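PDB 6TJA: SVS_variant_AS1 from Streptomyces sp. CWA1, which probably cyclises geranylgeranyl diphosphate to the diterpene spiroviolene, being an engineered, reconstructed ancestor of a class I terpene cyclase. Local coordinates for residues A[152-155]-A[156-160]; A[212-215]-A[216-220]; A[140-143]-A[144-147]. All coordinates share one frame; numbering follows the deposited sequence.

Contact 1: residues A[152-155]-A[156-160]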
loop_
_atom_site.group_PDB
_atom_site.type_symbol
_atom_site.label_atom_id
_atom_site.label_comp_id
_atom_site.label_asym_id
_atom_site.label_seq_id
_atom_site.Cartn_x
_atom_site.Cartn_y
_atom_site.Cartn_z
ATOM N N ALA A 152 -4.262 3.705 0.180
ATOM C CA ALA A 152 -4.963 3.644 1.484
ATOM C C ALA A 152 -5.641 2.273 1.606
ATOM O O ALA A 152 -5.576 1.659 2.714
ATOM C CB ALA A 152 -5.968 4.774 1.620
ATOM N N HIS A 153 -6.202 1.816 0.498
ATOM C CA HIS A 153 -6.871 0.556 0.358
ATOM C C HIS A 153 -5.962 -0.641 0.605
ATOM O O HIS A 153 -6.324 -1.529 1.295
ATOM C CB HIS A 153 -7.496 0.486 -1.012
ATOM C CG HIS A 153 -8.502 -0.595 -1.188
ATOM N ND1 HIS A 153 -8.166 -1.862 -1.580
ATOM C CD2 HIS A 153 -9.847 -0.570 -1.123
ATOM C CE1 HIS A 153 -9.256 -2.577 -1.724
ATOM N NE2 HIS A 153 -10.287 -1.816 -1.456
ATOM N N ARG A 154 -4.777 -0.634 0.030
ATOM C CA ARG A 154 -3.855 -1.698 0.266
ATOM C C ARG A 154 -3.411 -1.654 1.716
ATOM O O ARG A 154 -3.220 -2.656 2.292
ATOM C CB ARG A 154 -2.638 -1.688 -0.660
ATOM C CG ARG A 154 -1.718 -2.862 -0.363
ATOM C CD ARG A 154 -0.713 -3.295 -1.399
ATOM N NE ARG A 154 -0.430 -2.229 -2.278
ATOM C CZ ARG A 154 -0.608 -2.207 -3.572
ATOM N NH1 ARG A 154 -0.975 -3.236 -4.257
ATOM N NH2 ARG A 154 -0.317 -1.113 -4.170
ATOM N N ALA A 155 -3.289 -0.471 2.281
ATOM C CA ALA A 155 -2.852 -0.325 3.689
ATOM C C ALA A 155 -3.876 -1.016 4.604
ATOM O O ALA A 155 -3.444 -1.801 5.462
ATOM C CB ALA A 155 -2.629 1.126 4.029
ATOM N N TRP A 156 -5.183 -0.811 4.346
ATOM C CA TRP A 156 -6.282 -1.433 5.124
ATOM C C TRP A 156 -6.244 -2.962 4.975
ATOM O O TRP A 156 -6.341 -3.682 6.015
ATOM C CB TRP A 156 -7.631 -0.831 4.724
ATOM C CG TRP A 156 -8.784 -1.749 4.969
ATOM C CD1 TRP A 156 -9.242 -2.185 6.174
ATOM C CD2 TRP A 156 -9.633 -2.350 3.975
ATOM N NE1 TRP A 156 -10.283 -3.042 6.001
ATOM C CE2 TRP A 156 -10.561 -3.152 4.664
ATOM C CE3 TRP A 156 -9.681 -2.310 2.582
ATOM C CZ2 TRP A 156 -11.540 -3.886 4.005
ATOM C CZ3 TRP A 156 -10.637 -3.048 1.933
ATOM C CH2 TRP A 156 -11.532 -3.845 2.638
ATOM N N LEU A 157 -6.091 -3.474 3.751
ATOM C CA LEU A 157 -5.996 -4.931 3.512
ATOM C C LEU A 157 -4.803 -5.529 4.274
ATOM O O LEU A 157 -5.029 -6.584 4.847
ATOM C CB LEU A 157 -5.936 -5.239 2.021
ATOM C CG LEU A 157 -7.221 -4.948 1.241
ATOM C CD1 LEU A 157 -6.980 -5.103 -0.253
ATOM C CD2 LEU A 157 -8.352 -5.846 1.697
ATOM N N SER A 158 -3.623 -4.894 4.301
ATOM C CA SER A 158 -2.433 -5.340 5.088
ATOM C C SER A 158 -2.740 -5.410 6.585
ATOM O O SER A 158 -2.153 -6.239 7.273
ATOM C CB SER A 158 -1.245 -4.456 4.877
ATOM O OG SER A 158 -0.933 -4.438 3.501
ATOM N N GLY A 159 -3.544 -4.494 7.097
ATOM C CA GLY A 159 -3.959 -4.538 8.509
ATOM C C GLY A 159 -4.815 -5.759 8.761
ATOM O O GLY A 159 -4.598 -6.422 9.786
ATOM N N VAL A 160 -5.786 -6.016 7.874
ATOM C CA VAL A 160 -6.729 -7.164 7.980
ATOM C C VAL A 160 -5.910 -8.462 7.916
ATOM O O VAL A 160 -6.173 -9.342 8.725
ATOM C CB VAL A 160 -7.838 -7.137 6.913
ATOM C CG1 VAL A 160 -8.679 -8.386 6.995
ATOM C CG2 VAL A 160 -8.741 -5.906 7.041
#

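Contact 2: residues A[212-215]-A[216-220]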
loop_
_atom_site.group_PDB
_atom_site.type_symbol
_atom_site.label_atom_id
_atom_site.label_comp_id
_atom_site.label_asym_id
_atom_site.label_seq_id
_atom_site.Cartn_x
_atom_site.Cartn_y
_atom_site.Cartn_z
ATOM N N ALA A 212 3.190 16.524 9.388
ATOM C CA ALA A 212 2.183 17.062 10.325
ATOM C C ALA A 212 0.785 16.611 9.919
ATOM O O ALA A 212 0.026 16.232 10.777
ATOM C CB ALA A 212 2.286 18.553 10.385
ATOM N N VAL A 213 0.493 16.639 8.624
ATOM C CA VAL A 213 -0.823 16.283 8.040
ATOM C C VAL A 213 -0.977 14.758 8.044
ATOM O O VAL A 213 -2.086 14.260 8.297
ATOM C CB VAL A 213 -0.946 16.850 6.619
ATOM C CG1 VAL A 213 -2.206 16.353 5.928
ATOM C CG2 VAL A 213 -0.912 18.360 6.651
ATOM N N ARG A 214 0.093 14.037 7.726
ATOM C CA ARG A 214 0.118 12.572 7.866
ATOM C C ARG A 214 -0.239 12.207 9.317
ATOM O O ARG A 214 -1.071 11.288 9.543
ATOM C CB ARG A 214 1.502 12.105 7.413
ATOM C CG ARG A 214 1.601 10.609 7.207
ATOM C CD ARG A 214 0.713 10.179 6.049
ATOM N NE ARG A 214 0.251 8.911 6.467
ATOM C CZ ARG A 214 -0.969 8.460 6.367
ATOM N NH1 ARG A 214 -1.910 9.177 5.779
ATOM N NH2 ARG A 214 -1.201 7.242 6.824
ATOM N N ALA A 215 0.374 12.858 10.299
ATOM C CA ALA A 215 0.124 12.551 11.731
ATOM C C ALA A 215 -1.316 12.915 12.107
ATOM O O ALA A 215 -1.951 12.154 12.854
ATOM C CB ALA A 215 1.110 13.237 12.617
ATOM N N LEU A 216 -1.847 14.015 11.599
ATOM C CA LEU A 216 -3.256 14.408 11.912
ATOM C C LEU A 216 -4.169 13.342 11.323
ATOM O O LEU A 216 -5.152 13.012 11.952
ATOM C CB LEU A 216 -3.579 15.787 11.303
ATOM C CG LEU A 216 -3.024 16.979 12.071
ATOM C CD1 LEU A 216 -3.178 18.271 11.262
ATOM C CD2 LEU A 216 -3.711 17.132 13.427
ATOM N N THR A 217 -3.817 12.802 10.159
ATOM C CA THR A 217 -4.641 11.791 9.468
ATOM C C THR A 217 -4.612 10.492 10.298
ATOM O O THR A 217 -5.697 9.904 10.586
ATOM C CB THR A 217 -4.185 11.607 8.016
ATOM O OG1 THR A 217 -4.289 12.838 7.288
ATOM C CG2 THR A 217 -5.019 10.552 7.323
ATOM N N GLU A 218 -3.414 10.051 10.682
ATOM C CA GLU A 218 -3.257 8.840 11.517
ATOM C C GLU A 218 -4.048 9.028 12.819
ATOM O O GLU A 218 -4.754 8.100 13.211
ATOM C CB GLU A 218 -1.777 8.550 11.692
ATOM C CG GLU A 218 -1.137 7.934 10.462
ATOM C CD GLU A 218 0.112 7.132 10.771
ATOM O OE1 GLU A 218 0.601 7.246 11.921
ATOM O OE2 GLU A 218 0.607 6.396 9.871
ATOM N N MET A 219 -4.008 10.214 13.420
ATOM C CA MET A 219 -4.653 10.438 14.728
ATOM C C MET A 219 -6.156 10.352 14.529
ATOM O O MET A 219 -6.847 9.698 15.366
ATOM C CB MET A 219 -4.230 11.775 15.337
ATOM C CG MET A 219 -2.841 11.633 15.936
ATOM S SD MET A 219 -2.275 12.907 17.028
ATOM C CE MET A 219 -1.639 14.068 15.815
ATOM N N ALA A 220 -6.648 10.965 13.458
ATOM C CA ALA A 220 -8.085 10.928 13.149
ATOM C C ALA A 220 -8.493 9.464 13.035
ATOM O O ALA A 220 -9.550 9.081 13.587
ATOM C CB ALA A 220 -8.367 11.704 11.897
HETATM O O HOH W 1 2.452 6.921 7.877
HETATM O O HOH W 2 -0.879 4.567 8.575
#

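Contact 3: residues A[140-143]-A[144-147]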
loop_
_atom_site.group_PDB
_atom_site.type_symbol
_atom_site.label_atom_id
_atom_site.label_comp_id
_atom_site.label_asym_id
_atom_site.label_seq_id
_atom_site.Cartn_x
_atom_site.Cartn_y
_atom_site.Cartn_z
ATOM N N PHE A 140 -14.324 11.312 -12.027
ATOM C CA PHE A 140 -14.263 12.724 -11.553
ATOM C C PHE A 140 -13.108 13.022 -10.586
ATOM O O PHE A 140 -12.868 14.217 -10.365
ATOM C CB PHE A 140 -15.599 13.154 -10.939
ATOM C CG PHE A 140 -16.252 12.126 -10.056
ATOM C CD1 PHE A 140 -17.502 11.626 -10.375
ATOM C CD2 PHE A 140 -15.617 11.677 -8.921
ATOM C CE1 PHE A 140 -18.115 10.680 -9.577
ATOM C CE2 PHE A 140 -16.232 10.731 -8.117
ATOM C CZ PHE A 140 -17.478 10.237 -8.448
ATOM N N GLY A 141 -12.400 12.035 -10.041
ATOM C CA GLY A 141 -11.184 12.313 -9.256
ATOM C C GLY A 141 -9.980 12.420 -10.171
ATOM O O GLY A 141 -10.010 11.811 -11.248
ATOM N N THR A 142 -8.916 13.107 -9.764
ATOM C CA THR A 142 -7.640 13.062 -10.529
ATOM C C THR A 142 -6.943 11.703 -10.329
ATOM O O THR A 142 -7.138 11.000 -9.329
ATOM C CB THR A 142 -6.740 14.252 -10.186
ATOM O OG1 THR A 142 -6.259 14.000 -8.859
ATOM C CG2 THR A 142 -7.473 15.581 -10.312
ATOM N N PRO A 143 -6.143 11.259 -11.325
ATOM C CA PRO A 143 -5.288 10.089 -11.151
ATOM C C PRO A 143 -4.521 10.144 -9.811
ATOM O O PRO A 143 -4.386 9.112 -9.181
ATOM C CB PRO A 143 -4.372 10.146 -12.400
ATOM C CG PRO A 143 -5.229 10.880 -13.481
ATOM C CD PRO A 143 -6.009 11.888 -12.667
ATOM N N THR A 144 -4.068 11.328 -9.388
ATOM C CA THR A 144 -3.367 11.520 -8.091
ATOM C C THR A 144 -4.288 11.098 -6.944
ATOM O O THR A 144 -3.853 10.328 -6.084
ATOM C CB THR A 144 -2.893 12.968 -7.914
ATOM O OG1 THR A 144 -1.909 13.225 -8.915
ATOM C CG2 THR A 144 -2.278 13.201 -6.553
ATOM N N GLN A 145 -5.531 11.565 -6.936
ATOM C CA GLN A 145 -6.456 11.270 -5.813
ATOM C C GLN A 145 -6.809 9.783 -5.837
ATOM O O GLN A 145 -6.866 9.182 -4.750
ATOM C CB GLN A 145 -7.719 12.113 -5.893
ATOM C CG GLN A 145 -7.474 13.595 -5.677
ATOM C CD GLN A 145 -8.721 14.369 -6.037
ATOM O OE1 GLN A 145 -9.279 14.196 -7.129
ATOM N NE2 GLN A 145 -9.189 15.180 -5.098
ATOM N N VAL A 146 -7.036 9.221 -7.025
ATOM C CA VAL A 146 -7.299 7.763 -7.194
ATOM C C VAL A 146 -6.115 6.966 -6.605
ATOM O O VAL A 146 -6.371 6.002 -5.861
ATOM C CB VAL A 146 -7.620 7.393 -8.649
ATOM C CG1 VAL A 146 -7.625 5.895 -8.868
ATOM C CG2 VAL A 146 -8.958 7.982 -9.085
ATOM N N ARG A 147 -4.871 7.377 -6.834
ATOM C CA ARG A 147 -3.718 6.611 -6.312
ATOM C C ARG A 147 -3.675 6.743 -4.793
ATOM O O ARG A 147 -3.338 5.760 -4.137
ATOM C CB ARG A 147 -2.398 7.060 -6.929
ATOM C CG ARG A 147 -2.196 6.601 -8.365
ATOM C CD ARG A 147 -2.286 5.103 -8.615
ATOM N NE ARG A 147 -1.155 4.339 -8.118
ATOM C CZ ARG A 147 -1.104 3.007 -8.103
ATOM N NH1 ARG A 147 -2.139 2.304 -8.533
ATOM N NH2 ARG A 147 -0.017 2.391 -7.664
#

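Contact 1: residues A[152-155]-A[156-160]
H153 and W156, three residues apart on helix 143-169 of the all-helical terpene cyclase fold, make an edge-to-face aromatic pair. The six-membered ring of W156 turns its edge toward the imidazole face, with planes 78° apart and centroids 5.2 Å from each other; W156 CZ3 comes to 3.6 Å from H153 NE2, over the rim of the ring. Both side chains leave the helix with CG anti to the backbone N (chi1 -165° for H153, 155° for W156), which sets them side by side. L157 fills in obliquely, its CD1 3.7 Å from H153 ND1, and that nitrogen is hydrogen-bonded to Q111 of helix 100-115. Replacing H153 by alanine is likely to leave Q111 without its ring-nitrogen partner and the W156 edge with no ring face to meet. This is the packed side, with W156 reaching on to W82 of helix 70-91. Round the helix the contact is much thinner: R154 and S158 meet mainly through their backbones, S158 is partly exposed, and both pack on the second subunit. Here S158 N donates to R154 O at 3.0 Å.

Contact 2: residues A[212-215]-A[216-220]
R214 and E218, one turn apart, face each other through a long salt bridge, R214 NH2 to E218 OE2 at 3.6 Å, and two waters make up for the gap. One accepts from R214 NE and donates to E218 OE2 at 2.8 Å; the other donates to E218 OE2 at 2.7 Å and takes only a weak bond from R214 NH2. Both waters lie in the guanidinium plane, at its edge, whereas E218 CG lies over one face of the group; guanidinium and carboxylate planes are 84° apart. The arginine reaches there by bending, with chi2 at 66° and chi3 at -145°. Each charge has a stronger mate nearby: R214 NH2 with E189, and E218 OE2 with R112 of the second subunit, while E218 OE1 accepts from W353 NE1. R214 and E218 sit on helix 211-231 of the class I terpene cyclase fold, a helix near whose C-terminal end the sequence carries an NSE-like motif, which in relatives helps bind magnesium and probably does so here. Inside the helix, V213 O is gripped twice, by T217 N at 2.9 Å and by T217 OG1 at 2.8 Å, the two donors arriving from opposite faces of the carbonyl plane. That hydroxyl also hydrogen-bonds to Y294 of helix 289-309. T217 CG2, anti to its own N, is directed instead at R214 NH1, 3.7 Å away. R214 O receives E218 N, and A215 O receives M219 N at 2.9 Å; the bent M219 chain brings CE to 4.3 Å from A215 CB.

Contact 3: residues A[140-143]-A[144-147]
The first turn of helix 143-169 is closed by a capping box in which T142 and Q145 exchange side-chain to backbone bonds. T142 is the N-cap: its OG1 accepts from Q145 N at 3.2 Å. In return, Q145 OE1 accepts from T142 N at 2.9 Å, the donor lying in the amide's carbonyl plane on a lone pair. T142 OG1 stands between the backbone N and the carbonyl carbon (chi1 72°), turned back over the helix start, where it also touches Q145 CG at 3.4 Å. Q145 extends beyond CG and brings OE1 within 3.4 Å of G141 CA, so the chain entering the helix lies directly against the amide. The other amide atom, NE2, is hydrogen-bonded to E196, and T142 OG1 has a second partner in E202; these help hold both groups in their orientation. The backbone bonds then begin: V146 N to T142 O at 2.9 Å is almost straight (175°), and R147 N follows to P143 O at 3.0 Å. The R147 side chain forms a salt bridge with E115. With P143 directly after the cap and the reciprocal bonds between cap residue and third residue beyond it, the turn is a classic helix N-terminal capping box.

In the fold
From the N terminus, contact 3 closes the short loop between helices 126-140 and 143-169; contact 1 lies further along helix 143-169, the centres about 18 Å apart, and contact 2 comes last on helix 211-231. All are local: contacts 1 and 2 lie within helices, contact 3 spans a loop and a first turn, and none nests or crosses. Neighbours tie them together. E115 of helix 100-115 pairs with R147 of contact 3 and, weakly, with R154 of contact 1. E189 packs on A152 of contact 1 and bonds to R214 of contact 2. All three contacts also touch the second subunit, where R147 of contact 3 lies close to R214 of the other copy.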